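Local coordinates for protein 3,4-dihydroxybenzoate decarboxylase (Enterobacter cloacae, PDB 5NY5) that catalyses the prenylated-flavin-dependent decarboxylation of 3,4-dihydroxybenzoate to catechol and, in the reverse direction, the para-carboxylation of catechols, at residues Gly201-Val206 with Leu269-Arg274; Ala261-Glu266 with Lys307-Arg312; Ile367-Lys372 with Ile399-Asp404; Trp415-Arg420 with Thr459-Thr464. All blocks are in the same frame, centred on the assembly; numbering follows the deposited sequence.

Overall arrangement
The four contacts fall into two pairs on opposite sides of the chain's centre. Contacts 1 and 2, with centres 20 Å apart, lie on one antiparallel sheet of the Rift-related region and share strand 263-269. Contacts 3 and 4, with centres 10 Å apart, belong to the C-terminal region and touch directly: Leu400 probably makes backbone hydrogen bonds with Phe461 and Cys463, so that strand 397-401 serves both. Between the pairs the centres are 46 to 51 Å apart. Prenylated FMN and manganese, absent from this chain, bind nearest the first pair: the Val206 side chain is about 8 Å from that of His170, and Ile265 about 11 Å, while contacts 3 and 4 lie away from these sites.

Contact 1: Gly201-Val206 with Leu269-Arg274; sequences GKPLPV and LLPGVR
Leu204 and Leu269 meet at one end of a strand pair in the antiparallel sheet of the Rift-related domain, whose clan comprises FMN-binding folds; Leu269 is the last residue of strand 263-269, and the chain then enters a loop. The better of their two backbone bonds runs from Leu269 N to Leu204 O at 3.0 Å, fairly straight at the hydrogen (160°). Its companion, from Leu204 N to Leu269 O, is weak at 3.4 Å, and the same oxygen takes a CA-H...O contact from Pro203 CA at 3.3 Å.

Side chains add apolar contacts beside these bonds. In Leu269 the CG stands anti to the carbonyl carbon (chi1 -73°), and its CD1 methyl lies 4.1 Å from Leu204 CD2 and also 4.1 Å from Val206 CG1. The two leucines run side by side in the same direction, whereas Val206 crosses Leu269 at about a right angle. One residue past Leu270, the ring of Pro271 brings CG to 3.2 Å from Lys202 O, with its CD 4.1 Å from Pro203 CB, so the two proline rings meet just past the paired residues.

Gly201, with positive phi, closes helix 189-199 in a Schellman motif just before this junction. That helix covers the leucines through Phe193, Arg194 and Ala197, and its Glu198 also receives Gly272 N and a salt bridge from Arg274. On the strand side, Leu270 makes a backbone bond with Val303 of strand 303-311, Ile304 of that strand touches both Val206 and Leu269, and strand 148-157 packs against Val206.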
loop_
_atom_site.group_PDB
_atom_site.type_symbol
_atom_site.label_atom_id
_atom_site.label_comp_id
_atom_site.label_asym_id
_atom_site.label_seq_id
_atom_site.Cartn_x
_atom_site.Cartn_y
_atom_site.Cartn_z
ATOM N N GLY A 201 3.281 14.526 54.537
ATOM C CA GLY A 201 4.225 13.756 55.323
ATOM C C GLY A 201 3.580 12.708 56.201
ATOM O O GLY A 201 4.131 12.365 57.253
ATOM N N LYS A 202 2.421 12.188 55.798
ATOM C CA LYS A 202 1.691 11.190 56.556
ATOM C C LYS A 202 1.513 9.918 55.735
ATOM O O LYS A 202 1.278 9.990 54.524
ATOM C CB LYS A 202 0.313 11.721 56.977
ATOM C CG LYS A 202 0.359 12.770 58.077
ATOM C CD LYS A 202 0.740 12.153 59.415
ATOM C CE LYS A 202 -0.275 11.105 59.847
ATOM N NZ LYS A 202 0.035 10.544 61.193
ATOM N N PRO A 203 1.630 8.747 56.353
ATOM C CA PRO A 203 1.426 7.497 55.615
ATOM C C PRO A 203 -0.044 7.285 55.285
ATOM O O PRO A 203 -0.928 8.027 55.717
ATOM C CB PRO A 203 1.946 6.428 56.580
ATOM C CG PRO A 203 1.764 7.034 57.930
ATOM C CD PRO A 203 2.008 8.508 57.757
ATOM N N LEU A 204 -0.297 6.244 54.495
ATOM C CA LEU A 204 -1.651 5.878 54.098
ATOM C C LEU A 204 -1.955 4.466 54.578
ATOM O O LEU A 204 -1.234 3.524 54.207
ATOM C CB LEU A 204 -1.825 5.970 52.581
ATOM C CG LEU A 204 -3.251 5.732 52.080
ATOM C CD1 LEU A 204 -4.174 6.853 52.536
ATOM C CD2 LEU A 204 -3.284 5.588 50.568
ATOM N N PRO A 205 -2.998 4.261 55.383
ATOM C CA PRO A 205 -3.289 2.914 55.892
ATOM C C PRO A 205 -3.987 2.074 54.831
ATOM O O PRO A 205 -4.926 2.530 54.175
ATOM C CB PRO A 205 -4.208 3.173 57.094
ATOM C CG PRO A 205 -4.433 4.680 57.142
ATOM C CD PRO A 205 -4.002 5.238 55.828
ATOM N N VAL A 206 -3.519 0.835 54.667
ATOM C CA VAL A 206 -4.083 -0.097 53.699
ATOM C C VAL A 206 -4.184 -1.476 54.335
ATOM O O VAL A 206 -3.471 -1.805 55.284
ATOM C CB VAL A 206 -3.247 -0.178 52.402
ATOM C CG1 VAL A 206 -3.286 1.147 51.649
ATOM C CG2 VAL A 206 -1.815 -0.575 52.722
ATOM N N LEU A 269 1.657 2.922 53.589
ATOM C CA LEU A 269 2.552 3.383 52.533
ATOM C C LEU A 269 3.382 4.542 53.073
ATOM O O LEU A 269 2.850 5.626 53.337
ATOM C CB LEU A 269 1.752 3.793 51.302
ATOM C CG LEU A 269 1.153 2.645 50.488
ATOM C CD1 LEU A 269 -0.131 3.075 49.802
ATOM C CD2 LEU A 269 2.158 2.148 49.463
ATOM N N LEU A 270 4.679 4.318 53.239
ATOM C CA LEU A 270 5.538 5.314 53.867
ATOM C C LEU A 270 5.861 6.432 52.883
ATOM O O LEU A 270 6.312 6.156 51.767
ATOM C CB LEU A 270 6.823 4.670 54.367
ATOM C CG LEU A 270 6.656 3.455 55.276
ATOM C CD1 LEU A 270 8.008 2.979 55.776
ATOM C CD2 LEU A 270 5.732 3.782 56.436
ATOM N N PRO A 271 5.653 7.692 53.256
ATOM C CA PRO A 271 5.910 8.791 52.322
ATOM C C PRO A 271 7.397 9.041 52.135
ATOM O O PRO A 271 8.213 8.804 53.030
ATOM C CB PRO A 271 5.233 9.995 52.989
ATOM C CG PRO A 271 4.400 9.430 54.100
ATOM C CD PRO A 271 5.072 8.170 54.519
ATOM N N GLY A 272 7.742 9.530 50.948
ATOM C CA GLY A 272 9.107 9.924 50.661
ATOM C C GLY A 272 10.034 8.777 50.317
ATOM O O GLY A 272 10.896 8.918 49.444
ATOM N N VAL A 273 9.878 7.642 50.989
ATOM C CA VAL A 273 10.778 6.516 50.783
ATOM C C VAL A 273 10.434 5.826 49.470
ATOM O O VAL A 273 9.261 5.712 49.091
ATOM C CB VAL A 273 10.714 5.540 51.972
ATOM C CG1 VAL A 273 9.394 4.791 51.991
ATOM C CG2 VAL A 273 11.885 4.567 51.932
ATOM N N ARG A 274 11.467 5.385 48.758
ATOM C CA ARG A 274 11.308 4.643 47.519
ATOM C C ARG A 274 12.322 3.512 47.489
ATOM O O ARG A 274 13.402 3.608 48.076
ATOM C CB ARG A 274 11.488 5.540 46.284
ATOM C CG ARG A 274 10.371 6.544 46.085
ATOM C CD ARG A 274 9.032 5.845 45.964
ATOM N NE ARG A 274 7.937 6.703 46.405
ATOM C CZ ARG A 274 7.144 7.381 45.586
ATOM N NH1 ARG A 274 7.313 7.300 44.274
ATOM N NH2 ARG A 274 6.174 8.139 46.081
#

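Contact 2: Ala261-Glu266 with Lys307-Arg312; sequences AEIIIE and KAVTMR
Arg312 reaches back from the end of strand 303-311 to Ala261 and Glu262, and its side chain can be followed atom by atom. CB, although directed at the opposite segment, makes no close contact there. CG is the first to touch, 3.4 Å from Glu262 O and a little farther from Ala261 O. CD then packs against the carboxylate, 3.3 Å from Glu262 OE2. A bend at chi3 (98°) turns NE towards Ala261 O, to which it donates at 3.2 Å from above the carbonyl plane. From NE to Glu262 OE2 is 3.7 Å, a long salt bridge in which the oxygen stands well out of the guanidinium plane, resting on charge alone. CZ and NH2 also stay by this oxygen, NH2 3.7 Å from Glu262 OE2, while NH1 makes a weak, long ion pair with Asp7.

Behind this grip the strands run as an antiparallel ladder. Arg312 N donates to Glu262 O, and Ile264 and Thr310 form a hydrogen-bonded pair with their side chains side by side, CB to CB 3.8 Å. At the other end Glu266 O accepts from both Lys307 N (2.6 Å) and Ala308 N (3.1 Å), the mark of a classic beta bulge. Flanking strands 204-210 and 120-123 continue the sheet.

The two buried glutamates have their polar ends held elsewhere: Glu266 by Val251 N and Ala252 N, Glu262 by Ile316 N and the Arg9 guanidinium. With two arginines close to its OE2, Glu262 would probably favour the ionised form, and its carboxylate links this strand end to the N-terminal part of the chain.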
loop_
_atom_site.group_PDB
_atom_site.type_symbol
_atom_site.label_atom_id
_atom_site.label_comp_id
_atom_site.label_asym_id
_atom_site.label_seq_id
_atom_site.Cartn_x
_atom_site.Cartn_y
_atom_site.Cartn_z
ATOM N N ALA A 261 -11.698 -13.411 54.767
ATOM C CA ALA A 261 -10.457 -13.665 54.057
ATOM C C ALA A 261 -9.606 -14.698 54.789
ATOM O O ALA A 261 -9.824 -15.009 55.962
ATOM C CB ALA A 261 -9.668 -12.370 53.882
ATOM N N GLU A 262 -8.618 -15.233 54.072
ATOM C CA GLU A 262 -7.692 -16.188 54.667
ATOM C C GLU A 262 -6.556 -15.480 55.393
ATOM O O GLU A 262 -6.259 -15.793 56.549
ATOM C CB GLU A 262 -7.139 -17.126 53.593
ATOM C CG GLU A 262 -8.123 -18.178 53.113
ATOM C CD GLU A 262 -8.269 -19.330 54.088
ATOM O OE1 GLU A 262 -7.275 -19.669 54.762
ATOM O OE2 GLU A 262 -9.378 -19.894 54.183
ATOM N N ILE A 263 -5.905 -14.525 54.729
ATOM C CA ILE A 263 -4.775 -13.797 55.292
ATOM C C ILE A 263 -4.978 -12.308 55.050
ATOM O O ILE A 263 -5.461 -11.903 53.987
ATOM C CB ILE A 263 -3.434 -14.262 54.686
ATOM C CG1 ILE A 263 -3.283 -15.778 54.814
ATOM C CG2 ILE A 263 -2.264 -13.565 55.362
ATOM C CD1 ILE A 263 -1.957 -16.297 54.327
ATOM N N ILE A 264 -4.611 -11.497 56.039
ATOM C CA ILE A 264 -4.671 -10.044 55.945
ATOM C C ILE A 264 -3.299 -9.486 56.284
ATOM O O ILE A 264 -2.666 -9.918 57.254
ATOM C CB ILE A 264 -5.734 -9.446 56.891
ATOM C CG1 ILE A 264 -7.093 -10.102 56.660
ATOM C CG2 ILE A 264 -5.829 -7.940 56.698
ATOM C CD1 ILE A 264 -7.660 -9.831 55.301
ATOM N N ILE A 265 -2.838 -8.529 55.488
ATOM C CA ILE A 265 -1.631 -7.771 55.785
ATOM C C ILE A 265 -2.046 -6.324 56.004
ATOM O O ILE A 265 -2.547 -5.667 55.083
ATOM C CB ILE A 265 -0.589 -7.884 54.664
ATOM C CG1 ILE A 265 -0.225 -9.346 54.418
ATOM C CG2 ILE A 265 0.654 -7.090 55.016
ATOM C CD1 ILE A 265 0.816 -9.537 53.337
ATOM N N GLU A 266 -1.859 -5.833 57.225
ATOM C CA GLU A 266 -2.163 -4.450 57.570
ATOM C C GLU A 266 -0.867 -3.653 57.564
ATOM O O GLU A 266 0.059 -3.959 58.323
ATOM C CB GLU A 266 -2.843 -4.359 58.935
ATOM C CG GLU A 266 -4.207 -5.022 59.000
ATOM C CD GLU A 266 -4.862 -4.867 60.358
ATOM O OE1 GLU A 266 -4.308 -4.138 61.207
ATOM O OE2 GLU A 266 -5.930 -5.473 60.576
ATOM N N LYS A 307 2.162 -3.345 59.735
ATOM C CA LYS A 307 1.972 -3.199 61.171
ATOM C C LYS A 307 1.469 -4.472 61.829
ATOM O O LYS A 307 1.834 -4.751 62.975
ATOM C CB LYS A 307 0.992 -2.059 61.464
ATOM C CG LYS A 307 1.466 -0.703 60.976
ATOM C CD LYS A 307 2.819 -0.357 61.570
ATOM C CE LYS A 307 3.333 0.969 61.039
ATOM N NZ LYS A 307 4.679 1.297 61.584
ATOM N N ALA A 308 0.649 -5.250 61.131
ATOM C CA ALA A 308 0.147 -6.503 61.666
ATOM C C ALA A 308 -0.195 -7.438 60.519
ATOM O O ALA A 308 -0.630 -7.001 59.451
ATOM C CB ALA A 308 -1.083 -6.286 62.553
ATOM N N VAL A 309 0.014 -8.731 60.748
ATOM C CA VAL A 309 -0.445 -9.778 59.846
ATOM C C VAL A 309 -1.566 -10.529 60.545
ATOM O O VAL A 309 -1.495 -10.791 61.751
ATOM C CB VAL A 309 0.692 -10.730 59.433
ATOM C CG1 VAL A 309 0.208 -11.711 58.380
ATOM C CG2 VAL A 309 1.873 -9.940 58.913
ATOM N N THR A 310 -2.604 -10.870 59.788
ATOM C CA THR A 310 -3.847 -11.374 60.352
ATOM C C THR A 310 -4.361 -12.508 59.480
ATOM O O THR A 310 -4.530 -12.332 58.271
ATOM C CB THR A 310 -4.874 -10.238 60.455
ATOM O OG1 THR A 310 -4.684 -9.530 61.687
ATOM C CG2 THR A 310 -6.285 -10.753 60.383
HETATM N N MSE A 311 -4.596 -13.667 60.088
HETATM C CA MSE A 311 -5.010 -14.849 59.335
HETATM C C MSE A 311 -5.863 -15.801 60.170
HETATM O O MSE A 311 -5.843 -15.750 61.397
HETATM C CB MSE A 311 -3.783 -15.581 58.794
HETATM C CG MSE A 311 -2.763 -15.971 59.848
HETATM SE SE MSE A 311 -1.115 -16.654 59.056
HETATM C CE MSE A 311 -1.296 -18.536 59.526
ATOM N N ARG A 312 -6.628 -16.657 59.496
ATOM C CA ARG A 312 -7.409 -17.657 60.201
ATOM C C ARG A 312 -6.548 -18.877 60.520
ATOM O O ARG A 312 -5.387 -18.979 60.114
ATOM C CB ARG A 312 -8.641 -18.068 59.395
ATOM C CG ARG A 312 -8.580 -17.808 57.907
ATOM C CD ARG A 312 -9.658 -18.612 57.190
ATOM N NE ARG A 312 -10.867 -17.845 56.894
ATOM C CZ ARG A 312 -12.048 -18.391 56.615
ATOM N NH1 ARG A 312 -13.093 -17.621 56.345
ATOM N NH2 ARG A 312 -12.190 -19.709 56.618
#

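Contact 3: Ile367-Lys372 with Ile399-Asp404; sequences ILQVKK and ILVDED
Glu403 places its CG between backbone N and carbonyl carbon (chi1 68°) and then bends at chi2 (-82°), a path that folds its carboxylate back across the extended chain of Lys371. OE2 comes to 3.4 Å from Lys371 CG, yet it is 5.2 Å from Lys371 NZ; the carboxylate meets methylene groups, while the opposite charges stay apart. Gln369 takes the other course: its CG, anti to the backbone N (chi1 -170°), lies 3.3 Å from Asp402 O, and the extended chain carries the amide on past Glu403, NE2 bonding weakly to Val405 O.

Further back along the strands the backbones pair in parallel, in the unit strand 365-370, helix 380-391, strand 397-401, a beta-alpha-beta crossover within the mixed sheet of the UbiD C-terminal domain. Leu368 is bonded through both its N and its O: N donates to Ile399 O at 2.9 Å, and O accepts from Val401 N at 3.0 Å. Val370 N continues the ladder to Val401 O. Leu368 CB packs on Leu400 CD2 on the face covered by the crossover helix, through Ala384, Ala385 and Gln381. On the other face Ile367 CD1 sits 4.1 Å from Ile399 CB, with Ile413 of helix 410-419 packed against both.

Beyond the last of these backbone bonds, a water bridges the chains: it accepts from Lys372 N at 2.6 Å and donates to Asp402 OD1 and Glu403 OE1. Asp402 OD2 accepts from Val465 N, and Lys372 NZ forms a salt bridge with Glu378 and hydrogen bonds with Thr464 OG1 and Val465 O.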
loop_
_atom_site.group_PDB
_atom_site.type_symbol
_atom_site.label_atom_id
_atom_site.label_comp_id
_atom_site.label_asym_id
_atom_site.label_seq_id
_atom_site.Cartn_x
_atom_site.Cartn_y
_atom_site.Cartn_z
ATOM N N ILE A 367 -11.689 -11.346 20.005
ATOM C CA ILE A 367 -12.422 -12.123 19.014
ATOM C C ILE A 367 -13.885 -11.721 19.108
ATOM O O ILE A 367 -14.481 -11.786 20.188
ATOM C CB ILE A 367 -12.254 -13.635 19.243
ATOM C CG1 ILE A 367 -10.817 -13.961 19.656
ATOM C CG2 ILE A 367 -12.657 -14.412 18.005
ATOM C CD1 ILE A 367 -9.780 -13.639 18.611
ATOM N N LEU A 368 -14.462 -11.305 17.987
ATOM C CA LEU A 368 -15.834 -10.824 17.951
ATOM C C LEU A 368 -16.667 -11.720 17.051
ATOM O O LEU A 368 -16.295 -11.972 15.901
ATOM C CB LEU A 368 -15.901 -9.374 17.473
ATOM C CG LEU A 368 -15.827 -8.295 18.557
ATOM C CD1 LEU A 368 -14.509 -8.340 19.311
ATOM C CD2 LEU A 368 -16.047 -6.921 17.949
ATOM N N GLN A 369 -17.789 -12.195 17.577
ATOM C CA GLN A 369 -18.711 -13.054 16.849
ATOM C C GLN A 369 -19.949 -12.235 16.523
ATOM O O GLN A 369 -20.710 -11.867 17.424
ATOM C CB GLN A 369 -19.070 -14.288 17.669
ATOM C CG GLN A 369 -19.832 -15.341 16.898
ATOM C CD GLN A 369 -20.243 -16.502 17.771
ATOM O OE1 GLN A 369 -20.802 -16.307 18.848
ATOM N NE2 GLN A 369 -19.960 -17.718 17.320
ATOM N N VAL A 370 -20.148 -11.944 15.241
ATOM C CA VAL A 370 -21.275 -11.143 14.795
ATOM C C VAL A 370 -22.159 -12.001 13.905
ATOM O O VAL A 370 -21.760 -13.062 13.423
ATOM C CB VAL A 370 -20.828 -9.871 14.047
ATOM C CG1 VAL A 370 -19.967 -9.008 14.949
ATOM C CG2 VAL A 370 -20.078 -10.240 12.779
ATOM N N LYS A 371 -23.382 -11.521 13.692
ATOM C CA LYS A 371 -24.354 -12.193 12.838
ATOM C C LYS A 371 -24.960 -11.160 11.900
ATOM O O LYS A 371 -25.707 -10.282 12.339
ATOM C CB LYS A 371 -25.439 -12.879 13.668
ATOM C CG LYS A 371 -26.495 -13.594 12.843
ATOM C CD LYS A 371 -27.579 -14.183 13.736
ATOM C CE LYS A 371 -28.617 -14.946 12.928
ATOM N NZ LYS A 371 -29.765 -15.373 13.775
ATOM N N LYS A 372 -24.635 -11.256 10.615
ATOM C CA LYS A 372 -25.248 -10.391 9.620
ATOM C C LYS A 372 -26.651 -10.900 9.319
ATOM O O LYS A 372 -26.824 -12.013 8.810
ATOM C CB LYS A 372 -24.392 -10.334 8.357
ATOM C CG LYS A 372 -23.046 -9.668 8.577
ATOM C CD LYS A 372 -22.165 -9.773 7.348
ATOM C CE LYS A 372 -20.765 -9.271 7.635
ATOM N NZ LYS A 372 -19.840 -9.587 6.518
ATOM N N ILE A 399 -10.240 -9.961 15.539
ATOM C CA ILE A 399 -10.661 -10.917 14.528
ATOM C C ILE A 399 -12.179 -10.978 14.546
ATOM O O ILE A 399 -12.784 -11.177 15.604
ATOM C CB ILE A 399 -10.042 -12.306 14.763
ATOM C CG1 ILE A 399 -8.522 -12.226 14.630
ATOM C CG2 ILE A 399 -10.601 -13.304 13.773
ATOM C CD1 ILE A 399 -7.807 -13.511 14.929
ATOM N N LEU A 400 -12.788 -10.789 13.381
ATOM C CA LEU A 400 -14.232 -10.847 13.211
ATOM C C LEU A 400 -14.616 -12.174 12.570
ATOM O O LEU A 400 -14.073 -12.536 11.525
ATOM C CB LEU A 400 -14.718 -9.689 12.338
ATOM C CG LEU A 400 -14.338 -8.265 12.746
ATOM C CD1 LEU A 400 -14.476 -7.327 11.564
ATOM C CD2 LEU A 400 -15.212 -7.799 13.892
ATOM N N VAL A 401 -15.551 -12.892 13.189
ATOM C CA VAL A 401 -16.053 -14.153 12.661
ATOM C C VAL A 401 -17.574 -14.156 12.766
ATOM O O VAL A 401 -18.171 -13.349 13.476
ATOM C CB VAL A 401 -15.462 -15.376 13.392
ATOM C CG1 VAL A 401 -13.958 -15.419 13.238
ATOM C CG2 VAL A 401 -15.840 -15.342 14.856
ATOM N N ASP A 402 -18.195 -15.091 12.049
ATOM C CA ASP A 402 -19.644 -15.217 12.020
ATOM C C ASP A 402 -20.135 -16.115 13.154
ATOM O O ASP A 402 -19.356 -16.668 13.933
ATOM C CB ASP A 402 -20.106 -15.751 10.668
ATOM C CG ASP A 402 -19.784 -14.809 9.531
ATOM O OD1 ASP A 402 -20.371 -13.707 9.487
ATOM O OD2 ASP A 402 -18.949 -15.173 8.677
ATOM N N GLU A 403 -21.457 -16.268 13.243
ATOM C CA GLU A 403 -22.061 -16.990 14.354
ATOM C C GLU A 403 -21.853 -18.497 14.275
ATOM O O GLU A 403 -22.111 -19.187 15.265
ATOM C CB GLU A 403 -23.557 -16.677 14.435
ATOM C CG GLU A 403 -24.393 -17.220 13.281
ATOM C CD GLU A 403 -24.346 -16.340 12.044
ATOM O OE1 GLU A 403 -23.348 -15.616 11.860
ATOM O OE2 GLU A 403 -25.315 -16.367 11.255
ATOM N N ASP A 404 -21.394 -19.027 13.141
ATOM C CA ASP A 404 -21.124 -20.452 13.015
ATOM C C ASP A 404 -19.656 -20.791 13.252
ATOM O O ASP A 404 -19.189 -21.845 12.813
ATOM C CB ASP A 404 -21.582 -20.961 11.647
ATOM C CG ASP A 404 -20.820 -20.334 10.500
ATOM O OD1 ASP A 404 -20.172 -19.288 10.708
ATOM O OD2 ASP A 404 -20.882 -20.887 9.383
HETATM O O HOH W 1 -23.269 -13.393 9.924
#

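Contact 4: Trp415-Arg420 with Thr459-Thr464; sequences WAMTTR and TIFDCT
Asp462 OD2, next to the meeting of Arg420 with Cys463, is gripped twice by Thr464. The hydroxyl OG1 donates to its syn lone pair at 2.7 Å, and the backbone N of Thr464 comes from above the carboxylate plane at 3.2 Å, closing an Asx turn. The turn spans Cys463, whose side chain is directed at helix 410-419.

Cys463 SG, anti to its carbonyl carbon (chi1 -55°), lies 3.5 Å from Met417 CG, and Cys463 CB is 4.0 Å from Ala416 CB. Bent at chi2 and chi3, the selenomethionine Met417 carries its selenium to 4.7 Å from the Phe461 ring centroid, an oblique Met-aromatic contact. Past the helix end, Arg420 O receives a CA-H...O contact from Cys463 CA at 3.3 Å.

The Arg420 chain extends from CG to NE, and a water accepts from NH1 and donates to Cys463 O, its oxygen 2.8 Å from that carbonyl oxygen. Trp415 CH2 lies 3.5 Å above the centre of the guanidinium plane, while NH1 forms a salt bridge with Asp404 and NH2 bonds to Phe473 O. Tyr293 of the second subunit meets the Trp415 ring and shares a hydrogen bond with Thr419 OG1, which places the helix end at a subunit interface.

A helix C-terminus thus packs on the end of strand 455-462, as a covering helix does over the mixed beta sheet of the UbiD C-terminal domain.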
loop_
_atom_site.group_PDB
_atom_site.type_symbol
_atom_site.label_atom_id
_atom_site.label_comp_id
_atom_site.label_asym_id
_atom_site.label_seq_id
_atom_site.Cartn_x
_atom_site.Cartn_y
_atom_site.Cartn_z
ATOM N N TRP A 415 -9.352 -21.473 11.067
ATOM C CA TRP A 415 -10.129 -21.930 9.918
ATOM C C TRP A 415 -10.817 -20.762 9.223
ATOM O O TRP A 415 -10.776 -20.644 7.994
ATOM C CB TRP A 415 -11.155 -22.974 10.354
ATOM C CG TRP A 415 -12.108 -23.348 9.260
ATOM C CD1 TRP A 415 -11.891 -24.247 8.259
ATOM C CD2 TRP A 415 -13.427 -22.829 9.052
ATOM N NE1 TRP A 415 -12.990 -24.322 7.443
ATOM C CE2 TRP A 415 -13.946 -23.460 7.907
ATOM C CE3 TRP A 415 -14.215 -21.892 9.721
ATOM C CZ2 TRP A 415 -15.221 -23.186 7.421
ATOM C CZ3 TRP A 415 -15.478 -21.621 9.233
ATOM C CH2 TRP A 415 -15.968 -22.264 8.095
ATOM N N ALA A 416 -11.475 -19.894 9.996
ATOM C CA ALA A 416 -12.090 -18.707 9.411
ATOM C C ALA A 416 -11.049 -17.815 8.751
ATOM O O ALA A 416 -11.335 -17.172 7.734
ATOM C CB ALA A 416 -12.854 -17.931 10.480
HETATM N N MSE A 417 -9.841 -17.778 9.303
HETATM C CA MSE A 417 -8.740 -16.997 8.758
HETATM C C MSE A 417 -8.126 -17.643 7.527
HETATM O O MSE A 417 -7.297 -17.040 6.852
HETATM C CB MSE A 417 -7.660 -16.794 9.818
HETATM C CG MSE A 417 -8.079 -15.870 10.933
HETATM SE SE MSE A 417 -6.673 -14.650 11.466
HETATM C CE MSE A 417 -5.768 -15.771 12.763
ATOM N N THR A 418 -8.532 -18.878 7.240
ATOM C CA THR A 418 -8.024 -19.621 6.095
ATOM C C THR A 418 -8.998 -19.636 4.923
ATOM O O THR A 418 -8.592 -19.400 3.782
ATOM C CB THR A 418 -7.685 -21.057 6.517
ATOM O OG1 THR A 418 -6.499 -21.054 7.319
ATOM C CG2 THR A 418 -7.458 -21.936 5.311
ATOM N N THR A 419 -10.279 -19.889 5.178
ATOM C CA THR A 419 -11.261 -20.053 4.116
ATOM C C THR A 419 -12.218 -18.881 3.982
ATOM O O THR A 419 -13.062 -18.895 3.082
ATOM C CB THR A 419 -12.074 -21.334 4.335
ATOM O OG1 THR A 419 -12.967 -21.148 5.440
ATOM C CG2 THR A 419 -11.154 -22.508 4.621
ATOM N N ARG A 420 -12.125 -17.878 4.849
ATOM C CA ARG A 420 -13.048 -16.751 4.844
ATOM C C ARG A 420 -12.285 -15.442 4.907
ATOM O O ARG A 420 -12.672 -14.501 5.606
ATOM C CB ARG A 420 -14.045 -16.862 5.994
ATOM C CG ARG A 420 -15.049 -17.979 5.808
ATOM C CD ARG A 420 -15.946 -18.148 7.012
ATOM N NE ARG A 420 -17.049 -19.056 6.719
ATOM C CZ ARG A 420 -18.011 -19.366 7.577
ATOM N NH1 ARG A 420 -18.012 -18.841 8.792
ATOM N NH2 ARG A 420 -18.974 -20.202 7.216
ATOM N N THR A 459 -4.437 -4.156 14.059
ATOM C CA THR A 459 -4.885 -4.822 12.845
ATOM C C THR A 459 -6.263 -5.424 13.056
ATOM O O THR A 459 -6.517 -6.073 14.075
ATOM C CB THR A 459 -3.890 -5.909 12.421
ATOM O OG1 THR A 459 -2.575 -5.348 12.350
ATOM C CG2 THR A 459 -4.259 -6.464 11.060
ATOM N N ILE A 460 -7.143 -5.214 12.087
ATOM C CA ILE A 460 -8.478 -5.793 12.082
ATOM C C ILE A 460 -8.502 -6.870 11.005
ATOM O O ILE A 460 -8.389 -6.570 9.810
ATOM C CB ILE A 460 -9.558 -4.731 11.835
ATOM C CG1 ILE A 460 -9.482 -3.637 12.899
ATOM C CG2 ILE A 460 -10.932 -5.367 11.813
ATOM C CD1 ILE A 460 -10.439 -2.473 12.669
ATOM N N PHE A 461 -8.640 -8.124 11.421
ATOM C CA PHE A 461 -8.809 -9.244 10.503
ATOM C C PHE A 461 -10.301 -9.500 10.346
ATOM O O PHE A 461 -10.955 -9.969 11.282
ATOM C CB PHE A 461 -8.096 -10.492 11.019
ATOM C CG PHE A 461 -6.609 -10.343 11.144
ATOM C CD1 PHE A 461 -5.768 -10.744 10.118
ATOM C CD2 PHE A 461 -6.047 -9.824 12.294
ATOM C CE1 PHE A 461 -4.398 -10.617 10.237
ATOM C CE2 PHE A 461 -4.678 -9.696 12.417
ATOM C CZ PHE A 461 -3.853 -10.092 11.387
ATOM N N ASP A 462 -10.841 -9.190 9.171
ATOM C CA ASP A 462 -12.258 -9.408 8.895
ATOM C C ASP A 462 -12.415 -10.781 8.254
ATOM O O ASP A 462 -12.211 -10.947 7.051
ATOM C CB ASP A 462 -12.820 -8.307 8.005
ATOM C CG ASP A 462 -14.279 -8.528 7.655
ATOM O OD1 ASP A 462 -14.739 -7.952 6.648
ATOM O OD2 ASP A 462 -14.969 -9.279 8.377
ATOM N N CYS A 463 -12.790 -11.770 9.063
ATOM C CA CYS A 463 -13.008 -13.126 8.587
ATOM C C CYS A 463 -14.484 -13.471 8.487
ATOM O O CYS A 463 -14.841 -14.651 8.531
ATOM C CB CYS A 463 -12.295 -14.127 9.492
ATOM S SG CYS A 463 -10.555 -13.781 9.678
ATOM N N THR A 464 -15.344 -12.467 8.370
ATOM C CA THR A 464 -16.764 -12.694 8.171
ATOM C C THR A 464 -17.055 -12.830 6.685
ATOM O O THR A 464 -16.398 -12.215 5.844
ATOM C CB THR A 464 -17.597 -11.555 8.770
ATOM O OG1 THR A 464 -17.408 -10.356 8.008
ATOM C CG2 THR A 464 -17.182 -11.299 10.203
HETATM O O HOH W 2 -16.913 -16.210 9.673
#